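Takeout-like protein 1 (Epiphyas postvittana, PDB 3E8T) probably carries hydrophobic ligands in insects, holding a ubiquinone-8 molecule lengthwise in a long internal tunnel. Local coordinates at residues G112-K117 and F158-L163; L104-T109 and D172-F177; F56-G61 and A91-H96. All blocks are in the same frame, centred on the assembly; numbering follows the deposited sequence. Where two conformers were deposited one is given.

Contact 1: residues G112-K117 and F158-L163. With UQ8 (Ubiquinone-8), chain B.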
loop_
_atom_site.group_PDB
_atom_site.type_symbol
_atom_site.label_atom_id
_atom_site.label_comp_id
_atom_site.label_asym_id
_atom_site.label_seq_id
_atom_site.Cartn_x
_atom_site.Cartn_y
_atom_site.Cartn_z
ATOM N N GLY A 112 -5.641 10.400 19.436
ATOM C CA GLY A 112 -4.920 9.355 20.101
ATOM C C GLY A 112 -4.118 8.496 19.167
ATOM O O GLY A 112 -3.675 8.977 18.133
ATOM N N GLN A 113 -3.940 7.244 19.545
ATOM C CA GLN A 113 -3.199 6.325 18.728
ATOM C C GLN A 113 -4.127 5.333 18.072
ATOM O O GLN A 113 -5.144 4.926 18.631
ATOM C CB GLN A 113 -2.161 5.573 19.563
ATOM C CG GLN A 113 -1.090 6.471 20.135
ATOM C CD GLN A 113 -0.298 7.242 19.129
ATOM O OE1 GLN A 113 0.271 6.663 18.204
ATOM N NE2 GLN A 113 -0.232 8.559 19.309
ATOM N N MET A 114 -3.760 4.923 16.856
ATOM C CA MET A 114 -4.507 3.948 16.080
ATOM C C MET A 114 -3.694 2.686 15.839
ATOM O O MET A 114 -2.488 2.782 15.581
ATOM C CB MET A 114 -4.841 4.560 14.692
ATOM C CG MET A 114 -5.589 3.589 13.784
ATOM S SD MET A 114 -6.115 4.411 12.272
ATOM C CE MET A 114 -4.618 4.271 11.291
ATOM N N LYS A 115 -4.378 1.549 15.852
ATOM C CA LYS A 115 -3.845 0.305 15.316
ATOM C C LYS A 115 -4.978 -0.334 14.511
ATOM O O LYS A 115 -5.979 -0.762 15.071
ATOM C CB LYS A 115 -3.416 -0.654 16.415
ATOM C CG LYS A 115 -2.874 -1.985 15.903
ATOM C CD LYS A 115 -2.346 -2.887 17.011
ATOM C CE LYS A 115 -2.099 -4.289 16.455
ATOM N NZ LYS A 115 -1.643 -5.241 17.510
ATOM N N LEU A 116 -4.829 -0.331 13.193
ATOM C CA LEU A 116 -5.794 -0.884 12.300
ATOM C C LEU A 116 -5.193 -2.197 11.771
ATOM O O LEU A 116 -4.130 -2.154 11.139
ATOM C CB LEU A 116 -6.055 0.144 11.169
ATOM C CG LEU A 116 -6.861 -0.311 9.956
ATOM C CD1 LEU A 116 -8.257 -0.722 10.477
ATOM C CD2 LEU A 116 -6.947 0.789 8.941
ATOM N N LYS A 117 -5.878 -3.298 11.978
ATOM C CA LYS A 117 -5.396 -4.588 11.501
ATOM C C LYS A 117 -6.254 -5.017 10.329
ATOM O O LYS A 117 -7.469 -4.963 10.414
ATOM C CB LYS A 117 -5.506 -5.646 12.593
ATOM C CG LYS A 117 -4.757 -5.338 13.875
ATOM C CD LYS A 117 -4.974 -6.399 14.935
ATOM C CE LYS A 117 -4.409 -7.754 14.532
ATOM N NZ LYS A 117 -4.487 -8.825 15.636
ATOM N N PHE A 158 -10.313 -2.406 14.397
ATOM C CA PHE A 158 -9.995 -1.020 14.675
ATOM C C PHE A 158 -9.681 -0.845 16.130
ATOM O O PHE A 158 -10.529 -1.083 16.982
ATOM C CB PHE A 158 -11.189 -0.109 14.271
ATOM C CG PHE A 158 -11.535 -0.182 12.816
ATOM C CD1 PHE A 158 -11.177 0.836 11.955
ATOM C CD2 PHE A 158 -12.303 -1.242 12.320
ATOM C CE1 PHE A 158 -11.454 0.745 10.636
ATOM C CE2 PHE A 158 -12.596 -1.310 11.009
ATOM C CZ PHE A 158 -12.155 -0.344 10.169
ATOM N N GLY A 159 -8.506 -0.335 16.400
ATOM C CA GLY A 159 -8.088 0.055 17.759
ATOM C C GLY A 159 -7.796 1.542 17.713
ATOM O O GLY A 159 -6.965 1.988 16.929
ATOM N N LEU A 160 -8.535 2.316 18.483
ATOM C CA LEU A 160 -8.359 3.772 18.550
ATOM C C LEU A 160 -8.385 4.171 20.012
ATOM O O LEU A 160 -9.327 3.821 20.693
ATOM C CB LEU A 160 -9.477 4.522 17.805
ATOM C CG LEU A 160 -9.610 4.259 16.318
ATOM C CD1 LEU A 160 -11.006 4.712 15.795
ATOM C CD2 LEU A 160 -8.537 4.920 15.535
ATOM N N THR A 161 -7.367 4.892 20.456
ATOM C CA THR A 161 -7.333 5.364 21.832
ATOM C C THR A 161 -7.806 6.795 21.955
ATOM O O THR A 161 -7.825 7.569 21.015
ATOM C CB THR A 161 -5.931 5.237 22.463
ATOM O OG1 THR A 161 -5.088 6.263 21.979
ATOM C CG2 THR A 161 -5.333 3.855 22.183
ATOM N N ASN A 162 -8.265 7.116 23.148
ATOM C CA ASN A 162 -8.805 8.431 23.480
ATOM C C ASN A 162 -9.863 8.888 22.500
ATOM O O ASN A 162 -9.942 10.074 22.144
ATOM C CB ASN A 162 -7.706 9.448 23.579
ATOM C CG ASN A 162 -8.156 10.753 24.236
ATOM O OD1 ASN A 162 -8.918 10.715 25.206
ATOM N ND2 ASN A 162 -7.669 11.868 23.739
ATOM N N LEU A 163 -10.780 7.977 22.162
ATOM C CA LEU A 163 -12.061 8.417 21.623
ATOM C C LEU A 163 -12.856 9.070 22.743
ATOM O O LEU A 163 -12.803 8.656 23.901
ATOM C CB LEU A 163 -12.869 7.212 21.108
ATOM C CG LEU A 163 -12.323 6.504 19.852
ATOM C CD1 LEU A 163 -13.012 5.179 19.700
ATOM C CD2 LEU A 163 -12.523 7.397 18.616
HETATM C C45 UQ8 B . -10.894 6.867 12.739
HETATM C C44 UQ8 B . -12.059 6.292 11.929
HETATM C C46 UQ8 B . -13.282 6.239 12.807
HETATM C C43 UQ8 B . -11.764 4.921 11.351
HETATM C C42 UQ8 B . -10.371 4.872 10.705
HETATM C C41 UQ8 B . -10.379 5.700 9.427
HETATM C C39 UQ8 B . -9.657 4.961 8.321
HETATM C C40 UQ8 B . -8.471 5.583 7.587
HETATM C C38 UQ8 B . -10.118 3.737 7.916
HETATM C C37 UQ8 B . -9.536 2.966 6.920
HETATM C C36 UQ8 B . -10.185 1.586 7.043
HETATM C C34 UQ8 B . -9.544 0.545 6.145
HETATM C C35 UQ8 B . -9.959 -0.761 6.363
HETATM C C33 UQ8 B . -8.551 0.890 5.231
HETATM C C32 UQ8 B . -7.892 0.074 4.317
HETATM C C31 UQ8 B . -6.507 0.708 4.022
HETATM C C29 UQ8 B . -5.744 0.003 2.909
HETATM C C30 UQ8 B . -6.479 -0.418 1.596
HETATM C C28 UQ8 B . -4.389 -0.269 3.065
HETATM C C27 UQ8 B . -3.585 -0.907 2.129
HETATM C C26 UQ8 B . -2.129 -0.426 2.209
HETATM C C24 UQ8 B . -1.218 -1.305 1.346
HETATM C C25 UQ8 B . -0.934 -2.764 1.742
HETATM C C23 UQ8 B . -0.657 -0.781 0.202
HETATM C C22 UQ8 B . 0.199 -1.429 -0.694
HETATM C C21 UQ8 B . 0.468 -0.558 -1.921
HETATM C C19 UQ8 B . 1.094 -1.285 -3.112
HETATM C C20 UQ8 B . 1.175 -0.405 -4.358
HETATM C C18 UQ8 B . 2.430 -1.963 -2.777
HETATM C C17 UQ8 B . 3.067 -2.593 -4.024
HETATM C C16 UQ8 B . 4.118 -3.663 -3.684
HETATM C C14 UQ8 B . 4.950 -3.949 -4.930
HETATM C C15 UQ8 B . 4.250 -3.998 -6.300
HETATM C C13 UQ8 B . 6.329 -4.134 -4.854
HETATM C C12 UQ8 B . 7.121 -4.375 -5.973
HETATM C C11 UQ8 B . 8.396 -5.187 -5.664
HETATM C C9 UQ8 B . 8.899 -5.941 -6.910
HETATM C C10 UQ8 B . 8.312 -5.378 -8.215
HETATM C C8 UQ8 B . 10.424 -5.901 -6.926
HETATM C C7 UQ8 B . 10.987 -5.016 -8.042
HETATM C C6 UQ8 B . 11.069 -5.734 -9.411
HETATM C C1 UQ8 B . 10.652 -5.059 -10.564
HETATM C C1M UQ8 B . 10.170 -3.757 -10.431
HETATM C C2 UQ8 B . 10.701 -5.659 -11.828
HETATM O O2 UQ8 B . 10.337 -5.061 -12.845
HETATM C C3 UQ8 B . 11.180 -6.953 -11.960
HETATM O O3 UQ8 B . 11.228 -7.535 -13.192
HETATM C C3M UQ8 B . 12.441 -7.180 -13.854
HETATM C C4 UQ8 B . 11.595 -7.653 -10.834
HETATM O O4 UQ8 B . 12.065 -8.928 -10.985
HETATM C C4M UQ8 B . 11.114 -9.737 -11.694
HETATM C C5 UQ8 B . 11.539 -7.050 -9.570
HETATM O O5 UQ8 B . 11.925 -7.692 -8.590
#
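M114 and L160 form a non-hydrogen-bonded pair of antiparallel strands, their side chains side by side and directed into the protein. From M114, CB lies 3.8 Å from L160 CD2, and CG, set anti to the backbone N (chi1 178°), comes to 3.7 Å from that same methyl. SD is still 4.1 Å from L160 CD2, and the chain then bends at chi3, carrying CE away from L160. The thioether end packs among V93, F56 and L58 of neighbouring strands. At the next non-hydrogen-bonded pair along the sheet, L116 and F158 repeat the pairing on the same face. In one of its two conformers L116 puts CD1 over a face of the F158 ring, toward the rim, a CH-pi contact 3.8 Å from the centroid, while CD2 turns to the isoprenoid chain of ubiquinone-8, 3.8 Å from its C34. The tail also passes the edge of the F158 ring at C36, and L160 CD1 lies 3.7 Å from C45 of ubiquinone-8. Between the strands, K115 and G159 exchange two backbone bonds. T161 OG1 accepts an almost straight bond (177°) from Q113 N at 2.9 Å, and T161 N returns one to Q113 O. Hydrogen bonds thus join the strands, while L116, F158 and L160 meet the quinone tail through carbon atoms, consistent with apolar recognition.

Contact 2: residues L104-T109 and D172-F177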
loop_
_atom_site.group_PDB
_atom_site.type_symbol
_atom_site.label_atom_id
_atom_site.label_comp_id
_atom_site.label_asym_id
_atom_site.label_seq_id
_atom_site.Cartn_x
_atom_site.Cartn_y
_atom_site.Cartn_z
ATOM N N LEU A 104 -20.340 7.116 9.505
ATOM C CA LEU A 104 -21.616 6.567 9.065
ATOM C C LEU A 104 -22.737 7.249 9.852
ATOM O O LEU A 104 -22.951 8.472 9.684
ATOM C CB LEU A 104 -21.607 5.049 9.137
ATOM C CG LEU A 104 -20.393 4.316 8.529
ATOM C CD1 LEU A 104 -20.463 2.779 8.749
ATOM C CD2 LEU A 104 -20.090 4.660 7.054
ATOM N N ILE A 105 -23.383 6.604 10.805
ATOM C CA ILE A 105 -24.498 7.177 11.544
ATOM C C ILE A 105 -24.134 7.584 12.962
ATOM O O ILE A 105 -25.017 8.032 13.682
ATOM C CB ILE A 105 -25.670 6.161 11.587
ATOM C CG1 ILE A 105 -25.315 4.883 12.328
ATOM C CG2 ILE A 105 -26.206 5.858 10.162
ATOM C CD1 ILE A 105 -26.502 3.983 12.610
ATOM N N LEU A 106 -22.870 7.453 13.379
ATOM C CA LEU A 106 -22.500 7.818 14.763
ATOM C C LEU A 106 -21.557 9.014 14.797
ATOM O O LEU A 106 -20.598 9.074 14.064
ATOM C CB LEU A 106 -21.774 6.675 15.442
ATOM C CG LEU A 106 -22.509 5.421 15.857
ATOM C CD1 LEU A 106 -21.523 4.549 16.699
ATOM C CD2 LEU A 106 -23.789 5.758 16.642
ATOM N N PRO A 107 -21.784 9.945 15.697
ATOM C CA PRO A 107 -20.808 11.004 15.890
ATOM C C PRO A 107 -19.475 10.439 16.394
ATOM O O PRO A 107 -19.487 9.442 17.149
ATOM C CB PRO A 107 -21.465 11.912 16.927
ATOM C CG PRO A 107 -22.856 11.451 17.034
ATOM C CD PRO A 107 -22.959 10.062 16.552
ATOM N N ILE A 108 -18.388 11.128 16.068
ATOM C CA ILE A 108 -17.072 10.703 16.562
ATOM C C ILE A 108 -16.256 11.900 16.928
ATOM O O ILE A 108 -16.270 12.910 16.251
ATOM C CB ILE A 108 -16.333 9.783 15.533
ATOM C CG1 ILE A 108 -15.117 9.113 16.158
ATOM C CG2 ILE A 108 -15.994 10.566 14.237
ATOM C CD1 ILE A 108 -14.581 7.963 15.351
ATOM N N THR A 109 -15.475 11.728 18.003
ATOM C CA THR A 109 -14.325 12.592 18.244
ATOM C C THR A 109 -13.236 11.703 18.842
ATOM O O THR A 109 -13.510 10.768 19.578
ATOM C CB THR A 109 -14.561 13.765 19.202
ATOM O OG1 THR A 109 -14.959 13.262 20.492
ATOM C CG2 THR A 109 -15.528 14.814 18.630
ATOM N N ASP A 172 -16.198 2.118 23.782
ATOM C CA ASP A 172 -16.527 0.717 23.551
ATOM C C ASP A 172 -17.607 0.584 22.478
ATOM O O ASP A 172 -17.515 -0.283 21.623
ATOM C CB ASP A 172 -16.983 0.006 24.825
ATOM C CG ASP A 172 -15.856 -0.284 25.825
ATOM O OD1 ASP A 172 -14.671 -0.235 25.462
ATOM O OD2 ASP A 172 -16.208 -0.584 26.988
ATOM N N THR A 173 -18.623 1.417 22.563
ATOM C CA THR A 173 -19.704 1.371 21.571
ATOM C C THR A 173 -19.170 1.651 20.152
ATOM O O THR A 173 -19.497 0.944 19.196
ATOM C CB THR A 173 -20.821 2.338 21.948
ATOM O OG1 THR A 173 -21.347 1.930 23.222
ATOM C CG2 THR A 173 -21.907 2.327 20.872
ATOM N N MET A 174 -18.279 2.620 20.004
ATOM C CA MET A 174 -17.706 2.963 18.707
ATOM C C MET A 174 -16.792 1.885 18.172
ATOM O O MET A 174 -16.857 1.508 17.015
ATOM C CB MET A 174 -16.964 4.257 18.789
ATOM C CG MET A 174 -16.211 4.651 17.544
ATOM S SD MET A 174 -17.291 4.879 16.077
ATOM C CE MET A 174 -18.109 6.406 16.566
ATOM N N LEU A 175 -15.960 1.326 19.042
ATOM C CA LEU A 175 -15.053 0.301 18.551
ATOM C C LEU A 175 -15.813 -0.918 18.112
ATOM O O LEU A 175 -15.466 -1.537 17.103
ATOM C CB LEU A 175 -13.988 0.016 19.596
ATOM C CG LEU A 175 -13.011 1.185 19.867
ATOM C CD1 LEU A 175 -12.104 0.846 21.051
ATOM C CD2 LEU A 175 -12.220 1.564 18.630
ATOM N N THR A 176 -16.858 -1.274 18.845
ATOM C CA THR A 176 -17.732 -2.362 18.450
ATOM C C THR A 176 -18.380 -2.061 17.076
ATOM O O THR A 176 -18.457 -2.922 16.207
ATOM C CB THR A 176 -18.798 -2.591 19.501
ATOM O OG1 THR A 176 -18.176 -2.943 20.762
ATOM C CG2 THR A 176 -19.803 -3.639 19.052
ATOM N N PHE A 177 -18.890 -0.868 16.928
ATOM C CA PHE A 177 -19.508 -0.408 15.683
ATOM C C PHE A 177 -18.536 -0.511 14.516
ATOM O O PHE A 177 -18.927 -0.974 13.444
ATOM C CB PHE A 177 -19.995 1.024 15.910
ATOM C CG PHE A 177 -20.619 1.690 14.720
ATOM C CD1 PHE A 177 -21.941 1.491 14.442
ATOM C CD2 PHE A 177 -19.930 2.571 13.939
ATOM C CE1 PHE A 177 -22.519 2.151 13.420
ATOM C CE2 PHE A 177 -20.512 3.217 12.935
ATOM C CZ PHE A 177 -21.800 3.008 12.660
#
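D172 O is held by two donors from T176, the backbone N at 3.0 Å and OG1 at 2.9 Å, which reach it from opposite faces of its carbonyl plane; this is the helical turn that presents M174 and F177 to residues L104-I108. Between the segments the chemistry is apolar. F177, its chi1 of 178° swinging CG away from the backbone N, sends its ring out from the helix to meet L106 coming the other way. L106 CD1 sits over one face of the F177 ring, 3.7 Å from the centroid and 17° off the normal, a CH-pi contact. The far end of the ring is bounded by L104, whose CB approaches F177 CZ near the ring plane at 4.1 Å, and by I105, whose CG1 is 4.0 Å from F177 CZ. M174 is bent at both chi2 and chi3, and this folding brings its terminal methyl against L106-I108. There M174 CE lies 3.8 Å from L106 CB and also touches P107 O and I108 CB. I108 in turn touches the ubiquinone-8 tail, making M174 a second layer behind one residue of the pocket, while L163 packs on both. L104 also lies against Q184, V185 and E188 of helix 182-211. Helix 168-180 thus packs on residues 104-108 near the end of the isoprenoid tail, part of the takeout fold within the juvenile hormone binding protein family.

Contact 3: residues F56-G61 and A91-H96. With UQ8 (Ubiquinone-8), chain B.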
loop_
_atom_site.group_PDB
_atom_site.type_symbol
_atom_site.label_atom_id
_atom_site.label_comp_id
_atom_site.label_asym_id
_atom_site.label_seq_id
_atom_site.Cartn_x
_atom_site.Cartn_y
_atom_site.Cartn_z
ATOM N N PHE A 56 -10.547 13.141 9.321
ATOM C CA PHE A 56 -9.531 12.264 9.874
ATOM C C PHE A 56 -8.147 12.767 9.543
ATOM O O PHE A 56 -7.919 13.245 8.437
ATOM C CB PHE A 56 -9.704 10.881 9.240
ATOM C CG PHE A 56 -8.771 9.826 9.757
ATOM C CD1 PHE A 56 -9.032 9.161 10.944
ATOM C CD2 PHE A 56 -7.620 9.494 9.010
ATOM C CE1 PHE A 56 -8.086 8.141 11.403
ATOM C CE2 PHE A 56 -6.746 8.504 9.453
ATOM C CZ PHE A 56 -7.007 7.870 10.627
ATOM N N THR A 57 -7.229 12.656 10.502
ATOM C CA THR A 57 -5.834 12.917 10.253
ATOM C C THR A 57 -5.008 11.752 10.791
ATOM O O THR A 57 -5.385 11.113 11.791
ATOM C CB THR A 57 -5.348 14.216 10.883
ATOM O OG1 THR A 57 -5.308 14.095 12.295
ATOM C CG2 THR A 57 -6.198 15.396 10.486
ATOM N N LEU A 58 -3.873 11.484 10.138
ATOM C CA LEU A 58 -2.918 10.520 10.650
ATOM C C LEU A 58 -1.521 11.076 10.509
ATOM O O LEU A 58 -1.101 11.437 9.390
ATOM C CB LEU A 58 -3.012 9.185 9.946
ATOM C CG LEU A 58 -2.228 8.040 10.571
ATOM C CD1 LEU A 58 -2.871 7.591 11.877
ATOM C CD2 LEU A 58 -2.098 6.865 9.597
ATOM N N LYS A 59 -0.835 11.145 11.646
ATOM C CA LYS A 59 0.545 11.616 11.679
ATOM C C LYS A 59 1.404 10.464 12.202
ATOM O O LYS A 59 0.928 9.608 12.940
ATOM C CB LYS A 59 0.679 12.849 12.595
ATOM C CG LYS A 59 -0.083 14.027 12.091
ATOM C CD LYS A 59 0.184 15.246 12.947
ATOM C CE LYS A 59 -0.848 16.284 12.817
ATOM N NZ LYS A 59 -0.730 17.232 13.963
ATOM N N GLU A 60 2.676 10.461 11.833
ATOM C CA GLU A 60 3.545 9.366 12.265
ATOM C C GLU A 60 3.016 8.024 11.752
ATOM O O GLU A 60 3.182 7.017 12.428
ATOM C CB GLU A 60 3.743 9.289 13.801
ATOM C CG GLU A 60 4.445 10.451 14.504
ATOM C CD GLU A 60 4.845 10.060 15.926
ATOM O OE1 GLU A 60 3.941 10.053 16.774
ATOM O OE2 GLU A 60 6.030 9.699 16.174
ATOM N N GLY A 61 2.373 8.033 10.596
ATOM C CA GLY A 61 1.749 6.810 10.148
ATOM C C GLY A 61 2.766 5.759 9.744
ATOM O O GLY A 61 3.831 6.077 9.220
ATOM N N ALA A 91 -1.933 -6.741 7.039
ATOM C CA ALA A 91 -1.185 -5.522 7.292
ATOM C C ALA A 91 -1.707 -4.827 8.509
ATOM O O ALA A 91 -2.821 -5.086 8.963
ATOM C CB ALA A 91 -1.348 -4.612 6.117
ATOM N N THR A 92 -0.886 -3.938 9.027
ATOM C CA THR A 92 -1.307 -3.082 10.117
ATOM C C THR A 92 -0.957 -1.645 9.751
ATOM O O THR A 92 0.095 -1.383 9.187
ATOM C CB THR A 92 -0.687 -3.478 11.511
ATOM O OG1 THR A 92 -1.183 -4.746 11.971
ATOM C CG2 THR A 92 -1.095 -2.521 12.574
ATOM N N VAL A 93 -1.853 -0.730 10.082
ATOM C CA VAL A 93 -1.622 0.720 9.952
ATOM C C VAL A 93 -1.708 1.330 11.345
ATOM O O VAL A 93 -2.679 1.098 12.053
ATOM C CB VAL A 93 -2.631 1.374 9.019
ATOM C CG1 VAL A 93 -2.257 2.831 8.831
ATOM C CG2 VAL A 93 -2.708 0.660 7.680
ATOM N N LYS A 94 -0.660 2.036 11.726
ATOM C CA LYS A 94 -0.574 2.661 13.024
ATOM C C LYS A 94 -0.258 4.124 12.902
ATOM O O LYS A 94 0.248 4.572 11.885
ATOM C CB LYS A 94 0.500 1.976 13.897
ATOM C CG LYS A 94 0.225 0.508 14.228
ATOM C CD LYS A 94 1.376 -0.088 15.103
ATOM C CE LYS A 94 1.052 -1.462 15.595
ATOM N NZ LYS A 94 2.241 -2.243 16.107
ATOM N N GLY A 95 -0.529 4.877 13.947
ATOM C CA GLY A 95 -0.104 6.257 13.990
ATOM C C GLY A 95 -0.934 7.081 14.940
ATOM O O GLY A 95 -1.789 6.554 15.644
ATOM N N HIS A 96 -0.635 8.371 14.994
ATOM C CA HIS A 96 -1.368 9.311 15.823
ATOM C C HIS A 96 -2.500 9.891 15.011
ATOM O O HIS A 96 -2.251 10.570 13.994
ATOM C CB HIS A 96 -0.394 10.420 16.263
ATOM C CG HIS A 96 -1.033 11.555 16.962
ATOM N ND1 HIS A 96 -0.466 12.813 16.983
ATOM C CD2 HIS A 96 -2.219 11.662 17.581
ATOM C CE1 HIS A 96 -1.264 13.630 17.659
ATOM N NE2 HIS A 96 -2.327 12.943 18.057
HETATM C C45 UQ8 B . -10.894 6.867 12.739
HETATM C C44 UQ8 B . -12.059 6.292 11.929
HETATM C C46 UQ8 B . -13.282 6.239 12.807
HETATM C C43 UQ8 B . -11.764 4.921 11.351
HETATM C C42 UQ8 B . -10.371 4.872 10.705
HETATM C C41 UQ8 B . -10.379 5.700 9.427
HETATM C C39 UQ8 B . -9.657 4.961 8.321
HETATM C C40 UQ8 B . -8.471 5.583 7.587
HETATM C C38 UQ8 B . -10.118 3.737 7.916
HETATM C C37 UQ8 B . -9.536 2.966 6.920
HETATM C C36 UQ8 B . -10.185 1.586 7.043
HETATM C C34 UQ8 B . -9.544 0.545 6.145
HETATM C C35 UQ8 B . -9.959 -0.761 6.363
HETATM C C33 UQ8 B . -8.551 0.890 5.231
HETATM C C32 UQ8 B . -7.892 0.074 4.317
HETATM C C31 UQ8 B . -6.507 0.708 4.022
HETATM C C29 UQ8 B . -5.744 0.003 2.909
HETATM C C30 UQ8 B . -6.479 -0.418 1.596
HETATM C C28 UQ8 B . -4.389 -0.269 3.065
HETATM C C27 UQ8 B . -3.585 -0.907 2.129
HETATM C C26 UQ8 B . -2.129 -0.426 2.209
HETATM C C24 UQ8 B . -1.218 -1.305 1.346
HETATM C C25 UQ8 B . -0.934 -2.764 1.742
HETATM C C23 UQ8 B . -0.657 -0.781 0.202
HETATM C C22 UQ8 B . 0.199 -1.429 -0.694
HETATM C C21 UQ8 B . 0.468 -0.558 -1.921
HETATM C C19 UQ8 B . 1.094 -1.285 -3.112
HETATM C C20 UQ8 B . 1.175 -0.405 -4.358
HETATM C C18 UQ8 B . 2.430 -1.963 -2.777
HETATM C C17 UQ8 B . 3.067 -2.593 -4.024
HETATM C C16 UQ8 B . 4.118 -3.663 -3.684
HETATM C C14 UQ8 B . 4.950 -3.949 -4.930
HETATM C C15 UQ8 B . 4.250 -3.998 -6.300
HETATM C C13 UQ8 B . 6.329 -4.134 -4.854
HETATM C C12 UQ8 B . 7.121 -4.375 -5.973
HETATM C C11 UQ8 B . 8.396 -5.187 -5.664
HETATM C C9 UQ8 B . 8.899 -5.941 -6.910
HETATM C C10 UQ8 B . 8.312 -5.378 -8.215
HETATM C C8 UQ8 B . 10.424 -5.901 -6.926
HETATM C C7 UQ8 B . 10.987 -5.016 -8.042
HETATM C C6 UQ8 B . 11.069 -5.734 -9.411
HETATM C C1 UQ8 B . 10.652 -5.059 -10.564
HETATM C C1M UQ8 B . 10.170 -3.757 -10.431
HETATM C C2 UQ8 B . 10.701 -5.659 -11.828
HETATM O O2 UQ8 B . 10.337 -5.061 -12.845
HETATM C C3 UQ8 B . 11.180 -6.953 -11.960
HETATM O O3 UQ8 B . 11.228 -7.535 -13.192
HETATM C C3M UQ8 B . 12.441 -7.180 -13.854
HETATM C C4 UQ8 B . 11.595 -7.653 -10.834
HETATM O O4 UQ8 B . 12.065 -8.928 -10.985
HETATM C C4M UQ8 B . 11.114 -9.737 -11.694
HETATM C C5 UQ8 B . 11.539 -7.050 -9.570
HETATM O O5 UQ8 B . 11.925 -7.692 -8.590
HETATM O O HOH W 1 -3.150 13.249 13.776
#
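Torsions of -170° at chi1 and 71° at chi2 turn L58 so that its two methyls spread along the strand of V93-G95. L58 CD1 rests 3.7 Å from G95 C, and L58 CD2 is 4.1 Å from V93 CG1, the two side chains meeting at a slant. The next residue makes the backbone join: K59 and H96 form an antiparallel hydrogen-bonded pair, K59 N reaching H96 O at 2.8 Å and H96 N reaching K59 O at 2.9 Å. H96 O also receives a bond from a water, 2.8 Å away, which is linked in turn to T57 OG1, so this carbonyl binds two donors; T57 OG1 also hydrogen-bonds T98 OG1. The imidazole of H96 extends outward, and its NE2 is engaged by D111. The chain turns a corner at K59 and E60, with E60 in the left-handed helical region, and G61 CA lies 3.2 Å from K94 O in a CA-H...O contact. Inward, F56 turns to the ligand rather than to the other strand: its CE1 lies 3.4 Å from ubiquinone-8 C45, and C41 stands over one face of the ring toward the rim. The short segments run nearly at right angles (97°), as expected where one strand of an antiparallel hairpin bends sharply, here in the strongly curled sheet that encloses the lipid tunnel of the takeout fold.

Contacts 1 and 3 are neighbours in one sheet, where strand 82-100 of contact 3 pairs with strand 113-133 of contact 1: backbone bonds run from M114 to G95 and from L116 to V93. Both combine strand-to-strand hydrogen bonds with an apolar inner face that meets ubiquinone-8, and both carry exposed polar side chains outside. Contact 2, farthest from the centre of the chain, is apolar packing of a helix on a strand and its preceding loop, and reaches the quinone through I108. It touches contact 1 where L175 packs on F158 and L160, and L163 approaches T109. Contacts 2 and 3 do not touch. None is wholly buried, each having a buried and an exposed side.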